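Local coordinates for nitroreductase family protein (Clostridium novyi, PDB 3G14) that probably works as an oxidoreductase of the nitroreductase family, whose members typically use bound FMN to reduce their substrates, at residues T20-D25 with N77-I82; M35-W40 with A105-H110; K47-E52 with V83-P88; F128-I133 with N142-A147. All coordinates share one frame; numbering follows the deposited sequence.

Interaction 1: T20-D25 with N77-I82; sequences TAIDRD and NSPMTI
Ile22 meets Pro79 and the selenomethionine at position 80 where the loop leading into helix 24-35 passes the start of strand 80-86. Followed outward from the backbone, the isoleucine touches something at nearly every carbon. Its CB already lies 3.9 Å from CE of Met80. The next carbon is the busiest: Ile22 CG1 sits 3.7 Å from CG of Pro79 and 3.8 Å from CE of Met80, in the angle between the two. At the tip, Ile22 CD1 also meets CG of Pro79, at 3.7 Å, and the two side chains cross at about a right angle. This placement follows from the first torsion, which sets CG1 anti to the carbonyl carbon (chi1 -58°). The selenomethionine bends at its last torsion and brings its methyl group back to the isoleucine. Beside this apolar group, the carbonyl O of Thr20 approaches CG of Pro79 to 3.4 Å. Leu27 and Leu151 extend the greasy patch, while Tyr120 OH bonds to the backbone N of Asp23. With carbon and selenium doing nearly all the touching, the loop is held against the strand end by shape and dispersion, with no directional bond between the two segments.

Interaction 2: M35-W40 with A105-H110; sequences MRAPSW and AIAMEH
The long helix 99-117, a component of the dimer interface, receives on one side the extended loop that follows helix 24-35, Ala37 and Pro38 meeting Ile106, Ala107 and His110. Ala37 is the centre of the contact, its CA coming within 5.5 Å of the CA of Ala107. The alanine methyl points into the helix and sits over one face of the His110 imidazole, a CH-pi contact in which Ala37 CB is 3.9 Å from the ring centroid and 13° off the normal. The same methyl reaches CG2 of Ile106 at 4.0 Å, so it packs on residues one helical turn apart. Pro38 carries the loop onward over Ile106, with CD 3.7 Å from Ile106 CG2. That branch faces the loop because it stands anti to the backbone N while CG1 lies beside it (chi1 -67°). Both imidazole nitrogens are engaged: ND1 bonds to the carbonyl O of Met33 and NE2 to Glu109 of the second subunit, which should fix the ring's rotation. The loop backbone also reaches across the dimer, as Arg36 O accepts from Arg11 of the second subunit. The loop atom nearest the ring is Ala37 CA, 3.6 Å from CE1 of His110.

Interaction 3: K47-E52 with V83-P88; sequences KFIVVE and VAVANP
Four backbone hydrogen bonds join Lys47 to Val85 and Ile49 to Val83, each pair linked in both directions. Lys47 N donates to Val85 O at 2.9 Å, and Val85 N returns to Lys47 O with an N-H...O angle of 172°. In the second pair, Val83 N to Ile49 O is the shorter bond at 2.8 Å. Between these two rings of bonds stands the non-hydrogen-bonded pair Phe48 and Ala84, where the CA of Phe48 makes a CA-H...O contact of 3.3 Å with Val83 O. Side chains add to the grip on both faces. Phe48 CE1 rests 3.7 Å from the methyl of Ala84, on the face covered by helix 99-117 through Met108. On the opposite face, Ile49 CD1 reaches Val85 CG2 at 4.1 Å, and Val51 CG2 crosses Val83 CG2 at 3.9 Å; in Val83, CG1 stands anti to the backbone N (chi1 -179°), which leaves CG2 beside that N and facing Val51. Outside this pair, strand 173-175 bonds to Phe48 and Val50, and strand 144-151 flanks the other strand. The two segments thus form the antiparallel centre of the mixed sheet in the alpha/beta fold of the nitroreductase family.

Interaction 4: F128-I133 with N142-A147; sequences FNENKI and NLRVVA
The first turn of helix 130-137 stands over the start of strand 144-151, with the CA atoms of Glu130 and Val145 6.4 Å apart. Glu130 carries the polar half of the contact. Its chain runs out fully extended, with CG anti to the backbone N (chi1 -176°), and delivers the carboxylate to both the side chain of Arg144 and the backbone of the next residue. Arg144 grips it side-on: NE bonds to Glu130 OE2 at 3.0 Å and NH2 to Glu130 OE1, also at 3.0 Å, each on the syn lone pair, although the carboxylate and guanidinium planes are turned 33° apart. Glu130 OE2 has a second donor, Val145 N at 2.8 Å, which comes from the anti side and 35° out of the carboxylate plane. Two bonds on one oxygen should hold the carboxylate firmly and probably stabilise its negative charge. The apolar half centres on Val145. Phe128 CZ lies 3.6 Å from Val145 CG1, while the carbonyl O of Val145 meets the ring at its edge, 3.5 Å from Phe128 CE1. Ile133 covers one face of that ring with CD1 and sends CG2 to within 4.2 Å of CG2 of Val145. At the helix start, Asn129 is the N-cap, its OD1 accepting from Lys132 N at 3.1 Å. Arg144 also touches Tyr100 of helix 99-117, and Ser95 of the second subunit packs on Glu130 and Arg144. Helix 130-137 thereby lies against an outer strand of its own chain's sheet, with strand 80-86 next inward, bonded to Arg144 and Val146.

Interactions 1, 3 and 4 all reach one mixed sheet, and strand 80-86 serves both 1 and 3. Interaction 3 is its buried centre, held by regular backbone bonding; interaction 4 lies one strand farther out, where a charged pair adds to the apolar packing and the second subunit comes near. Interaction 1, at the surface near the other end of strand 80-86, relies almost entirely on apolar contacts, without a hydrogen bond between its segments. Interaction 2 is buried like 3 but lies in the helical layer, joined to the sheet where Met108 meets Ala84 and Ala147 and where Met35 and Ala107 pack on Phe48. Like 4 it touches the second subunit, whereas 1 and 3 do not.

Interaction 1: T20-D25 with N77-I82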
loop_
_atom_site.group_PDB
_atom_site.type_symbol
_atom_site.label_atom_id
_atom_site.label_comp_id
_atom_site.label_asym_id
_atom_site.label_seq_id
_atom_site.Cartn_x
_atom_site.Cartn_y
_atom_site.Cartn_z
ATOM N N THR B 20 -6.840 -18.469 -19.425
ATOM C CA THR B 20 -6.149 -19.432 -18.553
ATOM C C THR B 20 -6.583 -19.332 -17.093
ATOM O O THR B 20 -6.521 -18.268 -16.498
ATOM C CB THR B 20 -4.636 -19.178 -18.578
ATOM O OG1 THR B 20 -4.199 -19.160 -19.932
ATOM C CG2 THR B 20 -3.864 -20.245 -17.774
ATOM N N ALA B 21 -6.994 -20.453 -16.520
ATOM C CA ALA B 21 -7.385 -20.495 -15.110
ATOM C C ALA B 21 -6.224 -20.193 -14.140
ATOM O O ALA B 21 -5.081 -20.599 -14.358
ATOM C CB ALA B 21 -7.976 -21.850 -14.788
ATOM N N ILE B 22 -6.565 -19.546 -13.042
ATOM C CA ILE B 22 -5.621 -19.224 -11.967
ATOM C C ILE B 22 -5.311 -20.494 -11.221
ATOM O O ILE B 22 -6.212 -21.285 -10.982
ATOM C CB ILE B 22 -6.240 -18.206 -10.971
ATOM C CG1 ILE B 22 -6.648 -16.910 -11.697
ATOM C CG2 ILE B 22 -5.299 -17.959 -9.767
ATOM C CD1 ILE B 22 -5.532 -16.159 -12.343
ATOM N N ASP B 23 -4.045 -20.700 -10.862
ATOM C CA ASP B 23 -3.672 -21.862 -10.049
ATOM C C ASP B 23 -4.046 -21.606 -8.597
ATOM O O ASP B 23 -3.617 -20.607 -8.022
ATOM C CB ASP B 23 -2.171 -22.136 -10.166
ATOM C CG ASP B 23 -1.773 -22.732 -11.521
ATOM O OD1 ASP B 23 -2.607 -23.428 -12.149
ATOM O OD2 ASP B 23 -0.609 -22.523 -11.948
ATOM N N ARG B 24 -4.820 -22.512 -7.989
ATOM C CA ARG B 24 -5.353 -22.287 -6.634
ATOM C C ARG B 24 -4.246 -22.016 -5.605
ATOM O O ARG B 24 -4.380 -21.138 -4.742
ATOM C CB ARG B 24 -6.196 -23.499 -6.191
ATOM C CG ARG B 24 -6.883 -23.331 -4.833
ATOM C CD ARG B 24 -7.900 -24.447 -4.576
ATOM N NE ARG B 24 -8.672 -24.192 -3.356
ATOM C CZ ARG B 24 -8.237 -24.467 -2.126
ATOM N NH1 ARG B 24 -7.040 -25.014 -1.929
ATOM N NH2 ARG B 24 -9.000 -24.202 -1.078
ATOM N N ASP B 25 -3.160 -22.785 -5.692
ATOM C CA ASP B 25 -2.031 -22.639 -4.776
ATOM C C ASP B 25 -1.380 -21.245 -4.922
ATOM O O ASP B 25 -1.015 -20.601 -3.923
ATOM C CB ASP B 25 -1.001 -23.726 -5.043
ATOM C CG ASP B 25 -0.251 -23.518 -6.352
ATOM O OD1 ASP B 25 -0.910 -23.539 -7.427
ATOM O OD2 ASP B 25 0.991 -23.299 -6.295
ATOM N N ASN B 77 -12.996 -10.046 -18.984
ATOM C CA ASN B 77 -12.173 -10.928 -19.811
ATOM C C ASN B 77 -11.053 -11.619 -19.068
ATOM O O ASN B 77 -10.246 -12.261 -19.696
ATOM C CB ASN B 77 -11.625 -10.149 -21.011
ATOM C CG ASN B 77 -12.745 -9.628 -21.911
ATOM O OD1 ASN B 77 -13.801 -10.258 -22.025
ATOM N ND2 ASN B 77 -12.513 -8.489 -22.560
ATOM N N SER B 78 -11.005 -11.510 -17.743
ATOM C CA SER B 78 -10.043 -12.244 -16.906
ATOM C C SER B 78 -10.732 -13.388 -16.137
ATOM O O SER B 78 -11.922 -13.316 -15.906
ATOM C CB SER B 78 -9.374 -11.319 -15.899
ATOM O OG SER B 78 -10.322 -10.550 -15.168
ATOM N N PRO B 79 -9.971 -14.404 -15.689
ATOM C CA PRO B 79 -10.666 -15.506 -14.948
ATOM C C PRO B 79 -11.321 -15.114 -13.614
ATOM O O PRO B 79 -12.310 -15.726 -13.232
ATOM C CB PRO B 79 -9.577 -16.581 -14.769
ATOM C CG PRO B 79 -8.276 -15.818 -14.872
ATOM C CD PRO B 79 -8.534 -14.677 -15.863
HETATM N N MSE B 80 -10.751 -14.140 -12.904
HETATM C CA MSE B 80 -11.338 -13.649 -11.676
HETATM C C MSE B 80 -10.972 -12.204 -11.378
HETATM O O MSE B 80 -10.116 -11.592 -12.030
HETATM C CB MSE B 80 -10.918 -14.552 -10.500
HETATM C CG MSE B 80 -9.483 -14.498 -10.218
HETATM SE SE MSE B 80 -8.850 -15.633 -8.733
HETATM C CE MSE B 80 -9.576 -17.244 -9.234
ATOM N N THR B 81 -11.691 -11.654 -10.411
ATOM C CA THR B 81 -11.435 -10.329 -9.864
ATOM C C THR B 81 -11.363 -10.431 -8.346
ATOM O O THR B 81 -12.110 -11.192 -7.729
ATOM C CB THR B 81 -12.554 -9.335 -10.332
ATOM O OG1 THR B 81 -12.361 -9.028 -11.717
ATOM C CG2 THR B 81 -12.575 -8.068 -9.485
ATOM N N ILE B 82 -10.415 -9.709 -7.756
ATOM C CA ILE B 82 -10.288 -9.638 -6.287
ATOM C C ILE B 82 -10.830 -8.297 -5.829
ATOM O O ILE B 82 -10.392 -7.266 -6.325
ATOM C CB ILE B 82 -8.837 -9.844 -5.809
ATOM C CG1 ILE B 82 -8.346 -11.232 -6.244
ATOM C CG2 ILE B 82 -8.758 -9.718 -4.289
ATOM C CD1 ILE B 82 -6.843 -11.506 -6.137
#

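Interaction 2: M35-W40 with A105-H110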
loop_
_atom_site.group_PDB
_atom_site.type_symbol
_atom_site.label_atom_id
_atom_site.label_comp_id
_atom_site.label_asym_id
_atom_site.label_seq_id
_atom_site.Cartn_x
_atom_site.Cartn_y
_atom_site.Cartn_z
HETATM N N MSE B 35 -2.020 -11.195 3.912
HETATM C CA MSE B 35 -2.185 -11.497 5.335
HETATM C C MSE B 35 -0.957 -11.041 6.123
HETATM O O MSE B 35 -1.065 -10.731 7.312
HETATM C CB MSE B 35 -2.420 -12.986 5.556
HETATM C CG MSE B 35 -3.727 -13.505 4.984
HETATM SE SE MSE B 35 -5.294 -12.769 5.807
HETATM C CE MSE B 35 -5.539 -11.221 4.683
ATOM N N ARG B 36 0.200 -11.001 5.463
ATOM C CA ARG B 36 1.461 -10.631 6.139
ATOM C C ARG B 36 1.745 -9.127 6.080
ATOM O O ARG B 36 2.827 -8.671 6.498
ATOM C CB ARG B 36 2.611 -11.397 5.507
ATOM C CG ARG B 36 2.590 -12.876 5.825
ATOM C CD ARG B 36 3.648 -13.552 4.998
ATOM N NE ARG B 36 3.554 -15.009 5.049
ATOM C CZ ARG B 36 4.067 -15.789 5.999
ATOM N NH1 ARG B 36 4.747 -15.296 7.022
ATOM N NH2 ARG B 36 3.925 -17.099 5.895
ATOM N N ALA B 37 0.790 -8.347 5.592
ATOM C CA ALA B 37 0.980 -6.904 5.451
ATOM C C ALA B 37 0.946 -6.284 6.856
ATOM O O ALA B 37 0.248 -6.809 7.748
ATOM C CB ALA B 37 -0.099 -6.309 4.572
ATOM N N PRO B 38 1.666 -5.154 7.057
ATOM C CA PRO B 38 1.538 -4.388 8.307
ATOM C C PRO B 38 0.200 -3.663 8.343
ATOM O O PRO B 38 -0.324 -3.275 7.293
ATOM C CB PRO B 38 2.669 -3.343 8.224
ATOM C CG PRO B 38 2.885 -3.113 6.774
ATOM C CD PRO B 38 2.550 -4.467 6.086
ATOM N N SER B 39 -0.330 -3.463 9.538
ATOM C CA SER B 39 -1.561 -2.696 9.725
ATOM C C SER B 39 -1.505 -1.997 11.071
ATOM O O SER B 39 -0.743 -2.379 11.980
ATOM C CB SER B 39 -2.795 -3.601 9.639
ATOM O OG SER B 39 -2.765 -4.531 10.698
ATOM N N TRP B 40 -2.305 -0.948 11.191
ATOM C CA TRP B 40 -2.324 -0.164 12.417
ATOM C C TRP B 40 -2.822 -1.043 13.561
ATOM O O TRP B 40 -3.864 -1.674 13.462
ATOM C CB TRP B 40 -3.214 1.070 12.243
ATOM C CG TRP B 40 -3.122 2.018 13.382
ATOM C CD1 TRP B 40 -2.094 2.877 13.669
ATOM C CD2 TRP B 40 -4.097 2.211 14.378
ATOM N NE1 TRP B 40 -2.378 3.593 14.799
ATOM C CE2 TRP B 40 -3.603 3.192 15.265
ATOM C CE3 TRP B 40 -5.336 1.629 14.632
ATOM C CZ2 TRP B 40 -4.317 3.621 16.368
ATOM C CZ3 TRP B 40 -6.050 2.051 15.732
ATOM C CH2 TRP B 40 -5.543 3.045 16.588
ATOM N N ALA B 105 -5.053 -0.285 1.471
ATOM C CA ALA B 105 -4.166 -0.008 0.301
ATOM C C ALA B 105 -2.862 -0.830 0.372
ATOM O O ALA B 105 -2.394 -1.422 -0.643
ATOM C CB ALA B 105 -3.824 1.525 0.154
ATOM N N ILE B 106 -2.295 -0.868 1.562
ATOM C CA ILE B 106 -1.055 -1.630 1.853
ATOM C C ILE B 106 -1.288 -3.068 1.444
ATOM O O ILE B 106 -0.522 -3.650 0.670
ATOM C CB ILE B 106 -0.645 -1.546 3.368
ATOM C CG1 ILE B 106 -0.207 -0.134 3.784
ATOM C CG2 ILE B 106 0.546 -2.494 3.693
ATOM C CD1 ILE B 106 0.013 0.044 5.317
ATOM N N ALA B 107 -2.369 -3.674 1.957
ATOM C CA ALA B 107 -2.640 -5.101 1.716
ATOM C C ALA B 107 -2.946 -5.387 0.255
ATOM O O ALA B 107 -2.471 -6.390 -0.307
ATOM C CB ALA B 107 -3.799 -5.627 2.650
HETATM N N MSE B 108 -3.733 -4.515 -0.369
HETATM C CA MSE B 108 -4.002 -4.642 -1.794
HETATM C C MSE B 108 -2.719 -4.517 -2.648
HETATM O O MSE B 108 -2.610 -5.186 -3.674
HETATM C CB MSE B 108 -5.054 -3.600 -2.241
HETATM C CG MSE B 108 -5.519 -3.809 -3.654
HETATM SE SE MSE B 108 -6.317 -5.626 -4.020
HETATM C CE MSE B 108 -8.033 -4.783 -4.609
ATOM N N GLU B 109 -1.740 -3.705 -2.243
ATOM C CA GLU B 109 -0.481 -3.653 -3.016
ATOM C C GLU B 109 0.309 -4.972 -2.836
ATOM O O GLU B 109 1.066 -5.372 -3.750
ATOM C CB GLU B 109 0.364 -2.422 -2.662
ATOM C CG GLU B 109 1.601 -2.205 -3.548
ATOM C CD GLU B 109 1.282 -1.992 -5.026
ATOM O OE1 GLU B 109 0.059 -2.022 -5.376
ATOM O OE2 GLU B 109 2.244 -1.819 -5.812
ATOM N N HIS B 110 0.167 -5.638 -1.681
ATOM C CA HIS B 110 0.736 -6.977 -1.509
ATOM C C HIS B 110 0.075 -7.974 -2.490
ATOM O O HIS B 110 0.764 -8.822 -3.081
ATOM C CB HIS B 110 0.645 -7.469 -0.032
ATOM C CG HIS B 110 1.665 -6.852 0.883
ATOM N ND1 HIS B 110 2.286 -7.559 1.901
ATOM C CD2 HIS B 110 2.115 -5.579 0.986
ATOM C CE1 HIS B 110 3.123 -6.750 2.542
ATOM N NE2 HIS B 110 3.026 -5.546 2.018
#

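Interaction 3: K47-E52 with V83-P88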
loop_
_atom_site.group_PDB
_atom_site.type_symbol
_atom_site.label_atom_id
_atom_site.label_comp_id
_atom_site.label_asym_id
_atom_site.label_seq_id
_atom_site.Cartn_x
_atom_site.Cartn_y
_atom_site.Cartn_z
ATOM N N LYS B 47 -11.321 -7.556 4.313
ATOM C CA LYS B 47 -11.373 -8.898 3.767
ATOM C C LYS B 47 -11.442 -8.793 2.251
ATOM O O LYS B 47 -11.697 -7.695 1.711
ATOM C CB LYS B 47 -12.598 -9.649 4.316
ATOM C CG LYS B 47 -12.639 -9.797 5.854
ATOM C CD LYS B 47 -13.883 -10.570 6.346
ATOM C CE LYS B 47 -13.743 -10.982 7.814
ATOM N NZ LYS B 47 -13.609 -9.872 8.743
ATOM N N PHE B 48 -11.199 -9.926 1.581
ATOM C CA PHE B 48 -11.137 -10.030 0.118
ATOM C C PHE B 48 -12.229 -10.961 -0.359
ATOM O O PHE B 48 -12.426 -12.058 0.215
ATOM C CB PHE B 48 -9.746 -10.555 -0.314
ATOM C CG PHE B 48 -8.659 -9.653 0.130
ATOM C CD1 PHE B 48 -8.435 -8.445 -0.551
ATOM C CD2 PHE B 48 -7.891 -9.955 1.258
ATOM C CE1 PHE B 48 -7.475 -7.536 -0.122
ATOM C CE2 PHE B 48 -6.895 -9.046 1.691
ATOM C CZ PHE B 48 -6.688 -7.844 0.996
ATOM N N ILE B 49 -12.933 -10.536 -1.402
ATOM C CA ILE B 49 -13.856 -11.437 -2.115
ATOM C C ILE B 49 -13.201 -11.777 -3.451
ATOM O O ILE B 49 -12.836 -10.872 -4.238
ATOM C CB ILE B 49 -15.219 -10.799 -2.370
ATOM C CG1 ILE B 49 -15.801 -10.211 -1.081
ATOM C CG2 ILE B 49 -16.180 -11.789 -3.062
ATOM C CD1 ILE B 49 -17.103 -9.352 -1.339
ATOM N N VAL B 50 -13.010 -13.076 -3.679
ATOM C CA VAL B 50 -12.597 -13.591 -4.987
ATOM C C VAL B 50 -13.860 -13.737 -5.832
ATOM O O VAL B 50 -14.765 -14.478 -5.481
ATOM C CB VAL B 50 -11.844 -14.945 -4.886
ATOM C CG1 VAL B 50 -11.578 -15.574 -6.296
ATOM C CG2 VAL B 50 -10.541 -14.783 -4.113
ATOM N N VAL B 51 -13.942 -13.007 -6.928
ATOM C CA VAL B 51 -15.139 -13.099 -7.785
ATOM C C VAL B 51 -14.830 -13.915 -9.045
ATOM O O VAL B 51 -14.033 -13.460 -9.915
ATOM C CB VAL B 51 -15.692 -11.714 -8.189
ATOM C CG1 VAL B 51 -16.907 -11.894 -9.112
ATOM C CG2 VAL B 51 -15.974 -10.852 -6.943
ATOM N N GLU B 52 -15.472 -15.091 -9.150
ATOM C CA GLU B 52 -15.296 -16.003 -10.299
ATOM C C GLU B 52 -16.519 -16.097 -11.198
ATOM O O GLU B 52 -16.383 -16.469 -12.362
ATOM C CB GLU B 52 -14.922 -17.430 -9.859
ATOM C CG GLU B 52 -13.562 -17.516 -9.165
ATOM C CD GLU B 52 -13.036 -18.947 -8.949
ATOM O OE1 GLU B 52 -13.624 -19.931 -9.456
ATOM O OE2 GLU B 52 -11.995 -19.067 -8.265
ATOM N N VAL B 83 -11.764 -8.309 -4.869
ATOM C CA VAL B 83 -12.363 -7.066 -4.351
ATOM C C VAL B 83 -11.977 -6.870 -2.863
ATOM O O VAL B 83 -12.164 -7.804 -2.048
ATOM C CB VAL B 83 -13.913 -7.145 -4.436
ATOM C CG1 VAL B 83 -14.565 -5.870 -3.927
ATOM C CG2 VAL B 83 -14.382 -7.427 -5.871
ATOM N N ALA B 84 -11.450 -5.692 -2.533
ATOM C CA ALA B 84 -11.003 -5.402 -1.179
ATOM C C ALA B 84 -12.081 -4.584 -0.468
ATOM O O ALA B 84 -12.396 -3.487 -0.899
ATOM C CB ALA B 84 -9.650 -4.691 -1.185
ATOM N N VAL B 85 -12.614 -5.127 0.640
ATOM C CA VAL B 85 -13.730 -4.553 1.382
ATOM C C VAL B 85 -13.270 -4.260 2.823
ATOM O O VAL B 85 -12.683 -5.105 3.491
ATOM C CB VAL B 85 -14.931 -5.530 1.396
ATOM C CG1 VAL B 85 -16.177 -4.943 2.176
ATOM C CG2 VAL B 85 -15.316 -5.943 -0.053
ATOM N N ALA B 86 -13.531 -3.065 3.305
ATOM C CA ALA B 86 -13.085 -2.656 4.650
ATOM C C ALA B 86 -14.178 -2.150 5.558
ATOM O O ALA B 86 -15.256 -1.676 5.113
ATOM C CB ALA B 86 -11.988 -1.622 4.561
ATOM N N ASN B 87 -13.874 -2.246 6.852
ATOM C CA ASN B 87 -14.714 -1.740 7.898
ATOM C C ASN B 87 -14.092 -0.486 8.499
ATOM O O ASN B 87 -13.134 -0.594 9.290
ATOM C CB ASN B 87 -14.870 -2.768 8.993
ATOM C CG ASN B 87 -15.857 -2.336 10.082
ATOM O OD1 ASN B 87 -16.411 -1.232 10.093
ATOM N ND2 ASN B 87 -16.104 -3.246 10.992
ATOM N N PRO B 88 -14.637 0.694 8.160
ATOM C CA PRO B 88 -14.087 1.972 8.663
ATOM C C PRO B 88 -14.141 2.116 10.169
ATOM O O PRO B 88 -13.356 2.864 10.720
ATOM C CB PRO B 88 -14.984 3.022 8.009
ATOM C CG PRO B 88 -15.560 2.365 6.856
ATOM C CD PRO B 88 -15.798 0.950 7.294
#

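Interaction 4: F128-I133 with N142-A147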
loop_
_atom_site.group_PDB
_atom_site.type_symbol
_atom_site.label_atom_id
_atom_site.label_comp_id
_atom_site.label_asym_id
_atom_site.label_seq_id
_atom_site.Cartn_x
_atom_site.Cartn_y
_atom_site.Cartn_z
ATOM N N PHE B 128 -15.938 3.424 -9.114
ATOM C CA PHE B 128 -17.095 2.589 -9.392
ATOM C C PHE B 128 -18.270 3.089 -8.581
ATOM O O PHE B 128 -18.108 3.820 -7.586
ATOM C CB PHE B 128 -16.836 1.097 -9.096
ATOM C CG PHE B 128 -15.944 0.844 -7.885
ATOM C CD1 PHE B 128 -16.391 1.117 -6.590
ATOM C CD2 PHE B 128 -14.670 0.330 -8.060
ATOM C CE1 PHE B 128 -15.558 0.888 -5.475
ATOM C CE2 PHE B 128 -13.832 0.097 -6.973
ATOM C CZ PHE B 128 -14.282 0.372 -5.682
ATOM N N ASN B 129 -19.445 2.722 -9.043
ATOM C CA ASN B 129 -20.689 2.830 -8.264
ATOM C C ASN B 129 -20.621 1.766 -7.160
ATOM O O ASN B 129 -20.873 0.574 -7.362
ATOM C CB ASN B 129 -21.888 2.632 -9.147
ATOM C CG ASN B 129 -23.211 2.786 -8.402
ATOM O OD1 ASN B 129 -23.326 2.495 -7.206
ATOM N ND2 ASN B 129 -24.211 3.267 -9.109
ATOM N N GLU B 130 -20.207 2.223 -5.989
ATOM C CA GLU B 130 -19.982 1.330 -4.888
ATOM C C GLU B 130 -21.263 0.583 -4.469
ATOM O O GLU B 130 -21.208 -0.581 -4.083
ATOM C CB GLU B 130 -19.442 2.150 -3.711
ATOM C CG GLU B 130 -19.076 1.336 -2.517
ATOM C CD GLU B 130 -18.389 2.159 -1.435
ATOM O OE1 GLU B 130 -18.338 3.399 -1.542
ATOM O OE2 GLU B 130 -17.942 1.560 -0.452
ATOM N N ASN B 131 -22.414 1.266 -4.511
ATOM C CA ASN B 131 -23.655 0.622 -4.112
ATOM C C ASN B 131 -23.976 -0.573 -4.981
ATOM O O ASN B 131 -24.477 -1.608 -4.494
ATOM C CB ASN B 131 -24.813 1.609 -4.177
ATOM C CG ASN B 131 -24.766 2.640 -3.070
ATOM O OD1 ASN B 131 -24.158 2.437 -2.014
ATOM N ND2 ASN B 131 -25.455 3.736 -3.289
ATOM N N LYS B 132 -23.692 -0.426 -6.274
ATOM C CA LYS B 132 -23.938 -1.495 -7.213
ATOM C C LYS B 132 -23.033 -2.675 -6.937
ATOM O O LYS B 132 -23.487 -3.825 -7.061
ATOM C CB LYS B 132 -23.839 -1.024 -8.675
ATOM C CG LYS B 132 -25.103 -0.275 -9.122
ATOM C CD LYS B 132 -26.278 -1.250 -9.352
ATOM C CE LYS B 132 -27.659 -0.651 -9.038
ATOM N NZ LYS B 132 -28.767 -1.676 -9.245
ATOM N N ILE B 133 -21.786 -2.428 -6.557
ATOM C CA ILE B 133 -20.901 -3.560 -6.226
ATOM C C ILE B 133 -21.353 -4.231 -4.916
ATOM O O ILE B 133 -21.378 -5.463 -4.796
ATOM C CB ILE B 133 -19.412 -3.172 -6.188
ATOM C CG1 ILE B 133 -18.955 -2.805 -7.627
ATOM C CG2 ILE B 133 -18.565 -4.364 -5.580
ATOM C CD1 ILE B 133 -17.524 -2.336 -7.758
ATOM N N ASN B 142 -22.787 -0.876 5.635
ATOM C CA ASN B 142 -21.867 -0.173 6.559
ATOM C C ASN B 142 -20.372 -0.404 6.233
ATOM O O ASN B 142 -19.518 0.171 6.867
ATOM C CB ASN B 142 -22.161 -0.537 8.027
ATOM C CG ASN B 142 -21.953 -2.036 8.316
ATOM O OD1 ASN B 142 -22.413 -2.879 7.578
ATOM N ND2 ASN B 142 -21.183 -2.343 9.337
ATOM N N LEU B 143 -20.062 -1.259 5.275
ATOM C CA LEU B 143 -18.688 -1.471 4.862
ATOM C C LEU B 143 -18.375 -0.659 3.610
ATOM O O LEU B 143 -19.281 -0.109 2.995
ATOM C CB LEU B 143 -18.462 -2.954 4.613
ATOM C CG LEU B 143 -18.766 -3.835 5.839
ATOM C CD1 LEU B 143 -18.683 -5.320 5.475
ATOM C CD2 LEU B 143 -17.829 -3.532 6.990
ATOM N N ARG B 144 -17.092 -0.603 3.234
ATOM C CA ARG B 144 -16.631 0.191 2.094
ATOM C C ARG B 144 -15.908 -0.717 1.117
ATOM O O ARG B 144 -15.112 -1.552 1.538
ATOM C CB ARG B 144 -15.715 1.345 2.538
ATOM C CG ARG B 144 -16.381 2.333 3.518
ATOM C CD ARG B 144 -17.618 3.030 2.947
ATOM N NE ARG B 144 -17.369 3.633 1.629
ATOM C CZ ARG B 144 -16.762 4.801 1.409
ATOM N NH1 ARG B 144 -16.329 5.552 2.406
ATOM N NH2 ARG B 144 -16.599 5.227 0.164
ATOM N N VAL B 145 -16.219 -0.571 -0.171
ATOM C CA VAL B 145 -15.445 -1.217 -1.240
ATOM C C VAL B 145 -14.273 -0.288 -1.580
ATOM O O VAL B 145 -14.456 0.782 -2.155
ATOM C CB VAL B 145 -16.312 -1.582 -2.492
ATOM C CG1 VAL B 145 -15.459 -2.322 -3.563
ATOM C CG2 VAL B 145 -17.570 -2.403 -2.050
ATOM N N VAL B 146 -13.072 -0.700 -1.221
ATOM C CA VAL B 146 -11.898 0.159 -1.395
ATOM C C VAL B 146 -11.361 0.167 -2.838
ATOM O O VAL B 146 -11.133 1.225 -3.431
ATOM C CB VAL B 146 -10.796 -0.196 -0.354
ATOM C CG1 VAL B 146 -9.503 0.660 -0.544
ATOM C CG2 VAL B 146 -11.312 -0.092 1.109
ATOM N N ALA B 147 -11.111 -1.024 -3.372
ATOM C CA ALA B 147 -10.539 -1.214 -4.685
ATOM C C ALA B 147 -10.803 -2.639 -5.102
ATOM O O ALA B 147 -11.259 -3.453 -4.307
ATOM C CB ALA B 147 -9.010 -0.896 -4.708
#